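Local coordinates for protein nitroreductase FRM2 (Saccharomyces cerevisiae, PDB 4URP) that reduces 4-nitroquinoline N-oxide by way of its hydroxylamino intermediate, using NADH and an FMN cofactor, and takes part in the oxidative stress response, at residues I40-T44 with A127-S132; K80-E84 with L145-N149; V94-L100 with A163-Q169. All blocks are in the same frame, centred on the assembly; numbering follows the deposited sequence.

Contact 1. Residues I40-T44 with A127-S132; sequences ILKNT and AVQIQS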
loop_
_atom_site.group_PDB
_atom_site.type_symbol
_atom_site.label_atom_id
_atom_site.label_comp_id
_atom_site.label_asym_id
_atom_site.label_seq_id
_atom_site.Cartn_x
_atom_site.Cartn_y
_atom_site.Cartn_z
ATOM N N ILE A 40 -11.344 -2.857 5.713
ATOM C CA ILE A 40 -10.198 -2.723 4.824
ATOM C C ILE A 40 -9.234 -3.887 5.025
ATOM O O ILE A 40 -8.779 -4.491 4.059
ATOM C CB ILE A 40 -9.475 -1.381 5.027
ATOM C CG1 ILE A 40 -10.399 -0.236 4.611
ATOM C CG2 ILE A 40 -8.189 -1.342 4.223
ATOM C CD1 ILE A 40 -9.773 1.119 4.733
ATOM N N LEU A 41 -8.942 -4.210 6.283
ATOM C CA LEU A 41 -8.116 -5.370 6.601
ATOM C C LEU A 41 -8.725 -6.629 6.009
ATOM O O LEU A 41 -8.016 -7.527 5.552
ATOM C CB LEU A 41 -7.999 -5.543 8.112
ATOM C CG LEU A 41 -6.944 -4.751 8.883
ATOM C CD1 LEU A 41 -7.066 -5.075 10.356
ATOM C CD2 LEU A 41 -5.561 -5.096 8.373
ATOM N N LYS A 42 -10.050 -6.684 6.027
ATOM C CA LYS A 42 -10.781 -7.850 5.562
ATOM C C LYS A 42 -10.837 -7.889 4.041
ATOM O O LYS A 42 -10.914 -8.963 3.445
ATOM C CB LYS A 42 -12.198 -7.833 6.143
ATOM C CG LYS A 42 -12.858 -9.194 6.266
ATOM C CD LYS A 42 -14.175 -9.085 7.016
ATOM C CE LYS A 42 -14.753 -10.454 7.323
ATOM N NZ LYS A 42 -15.996 -10.336 8.127
ATOM N N ASN A 43 -10.785 -6.718 3.413
ATOM C CA ASN A 43 -10.918 -6.629 1.960
ATOM C C ASN A 43 -9.603 -6.363 1.232
ATOM O O ASN A 43 -9.588 -6.226 0.010
ATOM C CB ASN A 43 -11.946 -5.562 1.577
ATOM C CG ASN A 43 -13.367 -5.984 1.886
ATOM O OD1 ASN A 43 -14.118 -6.381 0.996
ATOM N ND2 ASN A 43 -13.744 -5.900 3.155
ATOM N N THR A 44 -8.505 -6.289 1.978
ATOM C CA THR A 44 -7.202 -6.044 1.371
ATOM C C THR A 44 -6.492 -7.339 1.007
ATOM O O THR A 44 -6.307 -8.213 1.849
ATOM C CB THR A 44 -6.299 -5.206 2.281
ATOM O OG1 THR A 44 -6.626 -5.465 3.653
ATOM C CG2 THR A 44 -6.507 -3.728 2.000
ATOM N N ALA A 127 -0.907 -1.049 2.085
ATOM C CA ALA A 127 -2.109 -1.003 1.264
ATOM C C ALA A 127 -3.328 -0.742 2.135
ATOM O O ALA A 127 -4.326 -0.192 1.673
ATOM C CB ALA A 127 -2.274 -2.304 0.500
ATOM N N VAL A 128 -3.241 -1.145 3.398
ATOM C CA VAL A 128 -4.311 -0.883 4.351
ATOM C C VAL A 128 -4.063 0.438 5.067
ATOM O O VAL A 128 -4.990 1.065 5.575
ATOM C CB VAL A 128 -4.451 -2.023 5.386
ATOM C CG1 VAL A 128 -4.264 -3.368 4.712
ATOM C CG2 VAL A 128 -3.454 -1.864 6.519
ATOM N N GLN A 129 -2.805 0.864 5.091
ATOM C CA GLN A 129 -2.436 2.109 5.753
ATOM C C GLN A 129 -3.009 3.305 5.009
ATOM O O GLN A 129 -3.726 4.119 5.587
ATOM C CB GLN A 129 -0.915 2.239 5.855
ATOM C CG GLN A 129 -0.306 1.381 6.946
ATOM C CD GLN A 129 1.204 1.315 6.858
ATOM O OE1 GLN A 129 1.846 2.231 6.347
ATOM N NE2 GLN A 129 1.778 0.226 7.352
ATOM N N ILE A 130 -2.690 3.405 3.723
ATOM C CA ILE A 130 -3.113 4.543 2.922
ATOM C C ILE A 130 -4.628 4.588 2.763
ATOM O O ILE A 130 -5.213 5.659 2.633
ATOM C CB ILE A 130 -2.434 4.532 1.538
ATOM C CG1 ILE A 130 -2.763 5.811 0.771
ATOM C CG2 ILE A 130 -2.828 3.298 0.747
ATOM C CD1 ILE A 130 -2.340 7.069 1.487
ATOM N N GLN A 131 -5.263 3.422 2.787
ATOM C CA GLN A 131 -6.702 3.349 2.580
ATOM C C GLN A 131 -7.477 3.747 3.827
ATOM O O GLN A 131 -8.453 4.486 3.741
ATOM C CB GLN A 131 -7.112 1.955 2.114
ATOM C CG GLN A 131 -6.806 1.707 0.650
ATOM C CD GLN A 131 -7.311 0.366 0.177
ATOM O OE1 GLN A 131 -8.146 0.287 -0.722
ATOM N NE2 GLN A 131 -6.804 -0.700 0.781
ATOM N N SER A 132 -7.039 3.260 4.982
ATOM C CA SER A 132 -7.670 3.614 6.245
ATOM C C SER A 132 -7.506 5.102 6.497
ATOM O O SER A 132 -8.430 5.778 6.943
ATOM C CB SER A 132 -7.040 2.823 7.390
ATOM O OG SER A 132 -7.050 1.432 7.110
#

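Contact 2. Residues K80-E84 with L145-N149; sequences KKRPE and LQHYN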
loop_
_atom_site.group_PDB
_atom_site.type_symbol
_atom_site.label_atom_id
_atom_site.label_comp_id
_atom_site.label_asym_id
_atom_site.label_seq_id
_atom_site.Cartn_x
_atom_site.Cartn_y
_atom_site.Cartn_z
ATOM N N LYS A 80 10.368 15.582 21.116
ATOM C CA LYS A 80 9.315 14.885 21.839
ATOM C C LYS A 80 8.009 15.658 21.744
ATOM O O LYS A 80 7.019 15.303 22.382
ATOM C CB LYS A 80 9.697 14.643 23.303
ATOM C CG LYS A 80 9.611 15.864 24.197
ATOM C CD LYS A 80 9.778 15.476 25.653
ATOM C CE LYS A 80 11.088 14.742 25.871
ATOM N NZ LYS A 80 11.153 14.098 27.212
ATOM N N LYS A 81 8.008 16.708 20.927
ATOM C CA LYS A 81 6.802 17.493 20.686
ATOM C C LYS A 81 5.966 16.836 19.592
ATOM O O LYS A 81 5.011 17.415 19.076
ATOM C CB LYS A 81 7.159 18.934 20.315
ATOM C CG LYS A 81 6.015 19.920 20.509
ATOM C CD LYS A 81 5.334 19.702 21.849
ATOM C CE LYS A 81 4.008 20.433 21.931
ATOM N NZ LYS A 81 3.276 20.093 23.179
ATOM N N ARG A 82 6.350 15.616 19.238
ATOM C CA ARG A 82 5.553 14.796 18.338
ATOM C C ARG A 82 4.791 13.711 19.109
ATOM O O ARG A 82 3.586 13.572 18.930
ATOM C CB ARG A 82 6.413 14.202 17.213
ATOM C CG ARG A 82 5.635 13.387 16.202
ATOM C CD ARG A 82 4.773 14.275 15.332
ATOM N NE ARG A 82 5.586 15.095 14.439
ATOM C CZ ARG A 82 5.879 14.756 13.189
ATOM N NH1 ARG A 82 5.424 13.614 12.683
ATOM N NH2 ARG A 82 6.623 15.558 12.440
ATOM N N PRO A 83 5.474 12.950 19.983
ATOM C CA PRO A 83 4.677 12.003 20.767
ATOM C C PRO A 83 3.759 12.693 21.773
ATOM O O PRO A 83 2.627 12.256 21.966
ATOM C CB PRO A 83 5.738 11.189 21.512
ATOM C CG PRO A 83 6.962 11.340 20.713
ATOM C CD PRO A 83 6.917 12.731 20.191
ATOM N N GLU A 84 4.234 13.760 22.406
ATOM C CA GLU A 84 3.436 14.419 23.432
ATOM C C GLU A 84 2.318 15.252 22.820
ATOM O O GLU A 84 1.340 15.579 23.491
ATOM C CB GLU A 84 4.314 15.257 24.362
ATOM C CG GLU A 84 4.628 16.652 23.878
ATOM C CD GLU A 84 5.665 17.324 24.752
ATOM O OE1 GLU A 84 6.447 16.601 25.405
ATOM O OE2 GLU A 84 5.694 18.571 24.799
ATOM N N LEU A 145 0.754 10.243 9.725
ATOM C CA LEU A 145 1.623 9.079 9.798
ATOM C C LEU A 145 2.507 9.154 11.028
ATOM O O LEU A 145 2.787 10.237 11.527
ATOM C CB LEU A 145 2.508 8.996 8.549
ATOM C CG LEU A 145 3.774 9.866 8.504
ATOM C CD1 LEU A 145 4.677 9.432 7.353
ATOM C CD2 LEU A 145 3.447 11.348 8.390
ATOM N N GLN A 146 2.937 7.993 11.505
ATOM C CA GLN A 146 3.965 7.894 12.535
ATOM C C GLN A 146 4.634 6.530 12.458
ATOM O O GLN A 146 3.976 5.518 12.212
ATOM C CB GLN A 146 3.395 8.125 13.938
ATOM C CG GLN A 146 3.428 9.577 14.401
ATOM C CD GLN A 146 4.695 10.308 13.985
ATOM O OE1 GLN A 146 4.631 11.353 13.336
ATOM N NE2 GLN A 146 5.850 9.770 14.365
ATOM N N HIS A 147 5.948 6.504 12.659
ATOM C CA HIS A 147 6.716 5.270 12.504
ATOM C C HIS A 147 7.613 4.970 13.694
ATOM O O HIS A 147 8.743 4.510 13.533
ATOM C CB HIS A 147 7.547 5.315 11.224
ATOM C CG HIS A 147 6.727 5.295 9.970
ATOM N ND1 HIS A 147 5.864 6.322 9.639
ATOM C CD2 HIS A 147 6.638 4.390 8.976
ATOM C CE1 HIS A 147 5.276 6.035 8.480
ATOM N NE2 HIS A 147 5.732 4.870 8.064
ATOM N N TYR A 148 7.102 5.218 14.894
ATOM C CA TYR A 148 7.807 4.833 16.109
ATOM C C TYR A 148 7.566 3.361 16.376
ATOM O O TYR A 148 7.028 2.998 17.417
ATOM C CB TYR A 148 7.290 5.640 17.291
ATOM C CG TYR A 148 7.658 7.095 17.235
ATOM C CD1 TYR A 148 8.960 7.488 16.970
ATOM C CD2 TYR A 148 6.704 8.078 17.439
ATOM C CE1 TYR A 148 9.301 8.818 16.918
ATOM C CE2 TYR A 148 7.035 9.412 17.388
ATOM C CZ TYR A 148 8.335 9.777 17.128
ATOM O OH TYR A 148 8.667 11.111 17.077
ATOM N N ASN A 149 7.966 2.521 15.429
ATOM C CA ASN A 149 7.675 1.095 15.483
ATOM C C ASN A 149 8.247 0.424 16.716
ATOM O O ASN A 149 7.511 -0.097 17.547
ATOM C CB ASN A 149 8.207 0.397 14.235
ATOM C CG ASN A 149 7.683 1.012 12.961
ATOM O OD1 ASN A 149 6.541 1.468 12.903
ATOM N ND2 ASN A 149 8.516 1.031 11.932
#

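Contact 3. Residues V94-L100 with A163-Q169; sequences VIFFTDL and AWTVQSQ. Unlike the reference sequence in segment 94-100: L100 (reference Glu).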
loop_
_atom_site.group_PDB
_atom_site.type_symbol
_atom_site.label_atom_id
_atom_site.label_comp_id
_atom_site.label_asym_id
_atom_site.label_seq_id
_atom_site.Cartn_x
_atom_site.Cartn_y
_atom_site.Cartn_z
ATOM N N VAL A 94 -4.665 4.504 15.334
ATOM C CA VAL A 94 -4.727 3.190 14.724
ATOM C C VAL A 94 -3.313 2.724 14.438
ATOM O O VAL A 94 -2.538 3.426 13.800
ATOM C CB VAL A 94 -5.497 3.222 13.393
ATOM C CG1 VAL A 94 -5.701 1.807 12.872
ATOM C CG2 VAL A 94 -6.823 3.931 13.568
ATOM N N ILE A 95 -2.980 1.536 14.920
ATOM C CA ILE A 95 -1.663 0.977 14.671
ATOM C C ILE A 95 -1.761 -0.332 13.884
ATOM O O ILE A 95 -2.596 -1.188 14.173
ATOM C CB ILE A 95 -0.863 0.820 15.986
ATOM C CG1 ILE A 95 -0.238 -0.569 16.098
ATOM C CG2 ILE A 95 -1.737 1.119 17.189
ATOM C CD1 ILE A 95 1.150 -0.643 15.537
ATOM N N PHE A 96 -0.912 -0.466 12.869
ATOM C CA PHE A 96 -0.971 -1.602 11.955
ATOM C C PHE A 96 0.180 -2.571 12.178
ATOM O O PHE A 96 1.288 -2.171 12.535
ATOM C CB PHE A 96 -0.959 -1.115 10.505
ATOM C CG PHE A 96 -2.110 -0.224 10.160
ATOM C CD1 PHE A 96 -3.343 -0.762 9.861
ATOM C CD2 PHE A 96 -1.955 1.150 10.128
ATOM C CE1 PHE A 96 -4.400 0.048 9.540
ATOM C CE2 PHE A 96 -3.013 1.966 9.806
ATOM C CZ PHE A 96 -4.239 1.413 9.513
ATOM N N PHE A 97 -0.097 -3.849 11.956
ATOM C CA PHE A 97 0.896 -4.899 12.116
ATOM C C PHE A 97 0.991 -5.767 10.871
ATOM O O PHE A 97 0.244 -5.593 9.910
ATOM C CB PHE A 97 0.527 -5.811 13.288
ATOM C CG PHE A 97 0.432 -5.113 14.609
ATOM C CD1 PHE A 97 1.557 -4.933 15.389
ATOM C CD2 PHE A 97 -0.785 -4.663 15.081
ATOM C CE1 PHE A 97 1.473 -4.309 16.606
ATOM C CE2 PHE A 97 -0.876 -4.035 16.300
ATOM C CZ PHE A 97 0.257 -3.858 17.066
ATOM N N THR A 98 1.925 -6.710 10.911
ATOM C CA THR A 98 1.988 -7.792 9.939
ATOM C C THR A 98 2.369 -9.074 10.655
ATOM O O THR A 98 3.469 -9.188 11.190
ATOM C CB THR A 98 3.024 -7.536 8.837
ATOM O OG1 THR A 98 4.083 -6.722 9.352
ATOM C CG2 THR A 98 2.380 -6.843 7.648
ATOM N N ASP A 99 1.458 -10.037 10.664
ATOM C CA ASP A 99 1.724 -11.325 11.291
ATOM C C ASP A 99 2.895 -12.004 10.598
ATOM O O ASP A 99 2.774 -12.483 9.473
ATOM C CB ASP A 99 0.481 -12.213 11.235
ATOM C CG ASP A 99 0.494 -13.305 12.280
ATOM O OD1 ASP A 99 1.590 -13.675 12.752
ATOM O OD2 ASP A 99 -0.597 -13.794 12.639
ATOM N N LEU A 100 4.033 -12.039 11.283
ATOM C CA LEU A 100 5.241 -12.657 10.751
ATOM C C LEU A 100 5.095 -14.173 10.717
ATOM O O LEU A 100 5.913 -14.869 10.124
ATOM C CB LEU A 100 6.456 -12.253 11.594
ATOM C CG LEU A 100 7.596 -11.552 10.849
ATOM C CD1 LEU A 100 8.400 -12.538 10.013
ATOM C CD2 LEU A 100 7.043 -10.436 9.978
ATOM N N ALA A 163 4.532 -11.924 17.588
ATOM C CA ALA A 163 4.869 -12.098 16.181
ATOM C C ALA A 163 4.366 -10.930 15.337
ATOM O O ALA A 163 4.714 -10.806 14.165
ATOM C CB ALA A 163 4.299 -13.407 15.663
ATOM N N TRP A 164 3.549 -10.073 15.937
ATOM C CA TRP A 164 2.979 -8.934 15.224
ATOM C C TRP A 164 3.971 -7.787 15.081
ATOM O O TRP A 164 4.131 -6.974 15.987
ATOM C CB TRP A 164 1.699 -8.447 15.911
ATOM C CG TRP A 164 0.548 -9.378 15.744
ATOM C CD1 TRP A 164 0.595 -10.668 15.318
ATOM C CD2 TRP A 164 -0.829 -9.084 15.986
ATOM N NE1 TRP A 164 -0.667 -11.204 15.289
ATOM C CE2 TRP A 164 -1.560 -10.249 15.693
ATOM C CE3 TRP A 164 -1.510 -7.947 16.424
ATOM C CZ2 TRP A 164 -2.941 -10.310 15.824
ATOM C CZ3 TRP A 164 -2.877 -8.010 16.553
ATOM C CH2 TRP A 164 -3.580 -9.184 16.254
ATOM N N THR A 165 4.635 -7.735 13.933
ATOM C CA THR A 165 5.614 -6.696 13.644
ATOM C C THR A 165 4.955 -5.338 13.450
ATOM O O THR A 165 4.077 -5.184 12.612
ATOM C CB THR A 165 6.411 -7.043 12.378
ATOM O OG1 THR A 165 7.228 -8.193 12.630
ATOM C CG2 THR A 165 7.300 -5.884 11.966
ATOM N N VAL A 166 5.380 -4.357 14.236
ATOM C CA VAL A 166 4.813 -3.015 14.157
ATOM C C VAL A 166 5.241 -2.287 12.888
ATOM O O VAL A 166 6.430 -2.180 12.592
ATOM C CB VAL A 166 5.218 -2.166 15.375
ATOM C CG1 VAL A 166 4.652 -0.775 15.253
ATOM C CG2 VAL A 166 4.750 -2.826 16.655
ATOM N N GLN A 167 4.267 -1.779 12.141
ATOM C CA GLN A 167 4.546 -1.141 10.860
ATOM C C GLN A 167 4.304 0.368 10.880
ATOM O O GLN A 167 5.170 1.149 10.488
ATOM C CB GLN A 167 3.704 -1.786 9.754
ATOM C CG GLN A 167 3.921 -3.280 9.589
ATOM C CD GLN A 167 5.215 -3.617 8.874
ATOM O OE1 GLN A 167 6.000 -2.734 8.528
ATOM N NE2 GLN A 167 5.443 -4.905 8.645
ATOM N N SER A 168 3.121 0.773 11.333
ATOM C CA SER A 168 2.764 2.190 11.348
ATOM C C SER A 168 1.833 2.551 12.501
ATOM O O SER A 168 1.286 1.677 13.169
ATOM C CB SER A 168 2.123 2.594 10.013
ATOM O OG SER A 168 3.085 2.599 8.972
ATOM N N GLN A 169 1.673 3.849 12.732
ATOM C CA GLN A 169 0.755 4.355 13.745
ATOM C C GLN A 169 -0.080 5.481 13.161
ATOM O O GLN A 169 0.380 6.614 13.046
ATOM C CB GLN A 169 1.511 4.881 14.965
ATOM C CG GLN A 169 2.304 3.835 15.717
ATOM C CD GLN A 169 3.695 3.658 15.160
ATOM O OE1 GLN A 169 4.400 4.632 14.900
ATOM N NE2 GLN A 169 4.098 2.411 14.970
#

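Contact 1. Residues I40-T44 with A127-S132
I40, late in helix 31-41, lays its two branches on successive turns of helix 117-139 and forms the tightly packed part of this contact. The CG1 branch runs on extended (chi2 -178°), which carries I40 CD1 across to the backbone of the partner helix, where it lies 3.5 Å from S132 N and also rests beside S132 OG. The shorter branch drops against V128, with I40 CG2 4.0 Å from V128 CB. T44, on the turn that follows, crosses V128 at about a right angle. The methyl T44 CG2 sits 3.5 Å from V128 CG1 and also against Q131 NE2, T44 and Q131 sliding past each other in opposite directions. Toward the other side the packing thins: L41 CD2 only grazes V128 CG1 at 4.3 Å, K42 is turned to solvent and N43 packs on T12 of the second subunit. No hydrogen bond joins the two segments. Within the helix, Q131 NE2 donates to A127 O (2.7 Å) from above the carbonyl plane, and V128 O takes both S132 OG (2.6 Å) and S132 N. With Q131 NE2 and S132 OG tied back to their own helix, the methyl groups of I40 and T44 pack against both carbon and already bonded polar atoms, and the join depends on fit rather than on directed bonds.

Contact 2. Residues K80-E84 with L145-N149
R82 and Q146 approach with their CA atoms 9.2 Å apart, and P83 and Y148 with theirs 9.1 Å apart, so two irregular pieces of backbone are bridged mainly by side chains. On one side the chain curls into a single turn, closed by E84 N to K80 O at 3.2 Å. On the other it runs extended through Q146, then bends at Y148, the centre of an inverse gamma turn and the N-cap of helix 149-155. The R82 chain bends at both chi2 (71°) and chi3 (69°), bringing its guanidinium round to the Q146 amide. NH1 donates to Q146 OE1, which lies at the guanidinium edge and near its plane; the amide itself stands at 90° to that plane. This bond is modelled too short for its length to be relied on. The contact thus joins the loop between helix 60-73 and strand 92-99 to the one that leads from strand 143-144 into helix 149-155, and W67 of helix 60-73 touches both Q146 and Y148. The tyrosine lies against the K80-E84 turn and crosses P83 at about a right angle. P83 CG meets Y148 CE2 at 3.8 Å, obliquely to the ring, while Y148 OH lies 3.8 Å from R82 CB, against the aliphatic base of the arginine. P83 also packs on V70 and A71 of helix 60-73.

Contact 3. Residues V94-L100 with A163-Q169
Two neighbouring antiparallel strands, 92-99 and 164-172, meet here in the middle of the four-stranded sheet, and a beta bulge at Q167 interrupts their pairing. I95 faces Q169 and D99 faces W164, so the second strand fits one extra residue between these pairs. At the bulge F96 is held by two consecutive residues: F96 N donates to S168 O (3.1 Å) and F96 O accepts Q167 N (3.0 Å). Further along, T98 N donates to T165 O, and L100 N bonds to A163 O at 3.2 Å. On the face carrying I95, F97 and W164, the F97 ring is sandwiched, with I95 CD1 over one face and W164 CE3 over the opposite one, each toward the rim. The W164 side chain crosses F97 at about a right angle, and their rings are oblique, planes 48° apart. V166 lies alongside F97, pointing the same way, with V166 CG2 3.6 Å from F97 CE1. The other methyl, V166 CG1, anti to the backbone N (chi1 178°), meets I95 CD1 at 3.5 Å. On the other face Q167 NE2 donates to T98 OG1, across a modelled distance too short to trust. D99 forms a salt bridge with R54 through OD2 and caps the next helix through OD1 to G101 N. The backbone bonds join the strands while I95, F97, V166 and W164 form an apolar cluster, the first three buried; the far face mixes F96 with T98, T165, Q167 and S168.

In the fold
Contact 3 is the hub. Its centre lies about 13 Å from that of contact 1. The centres of contacts 2 and 3 are about 15 Å apart, and those of contacts 1 and 2, which do not touch, about 22 Å. Helix 117-139 brings contact 1 onto the sheet, with V128 and Q129 against F96 and Q129 OE1 near S168 OG. Contact 2 joins through Q146 O and Q169 N, a probable hydrogen bond just past strand 143-144. Along the chain the segments 40-44, 80-84 and 94-100 precede their partners 127-132, 145-149 and 163-169, so all three connections interleave. Sheet, helices and loops are thereby knitted into one unit, which the second subunit meets at helix 117-139 and also at N43 and H147.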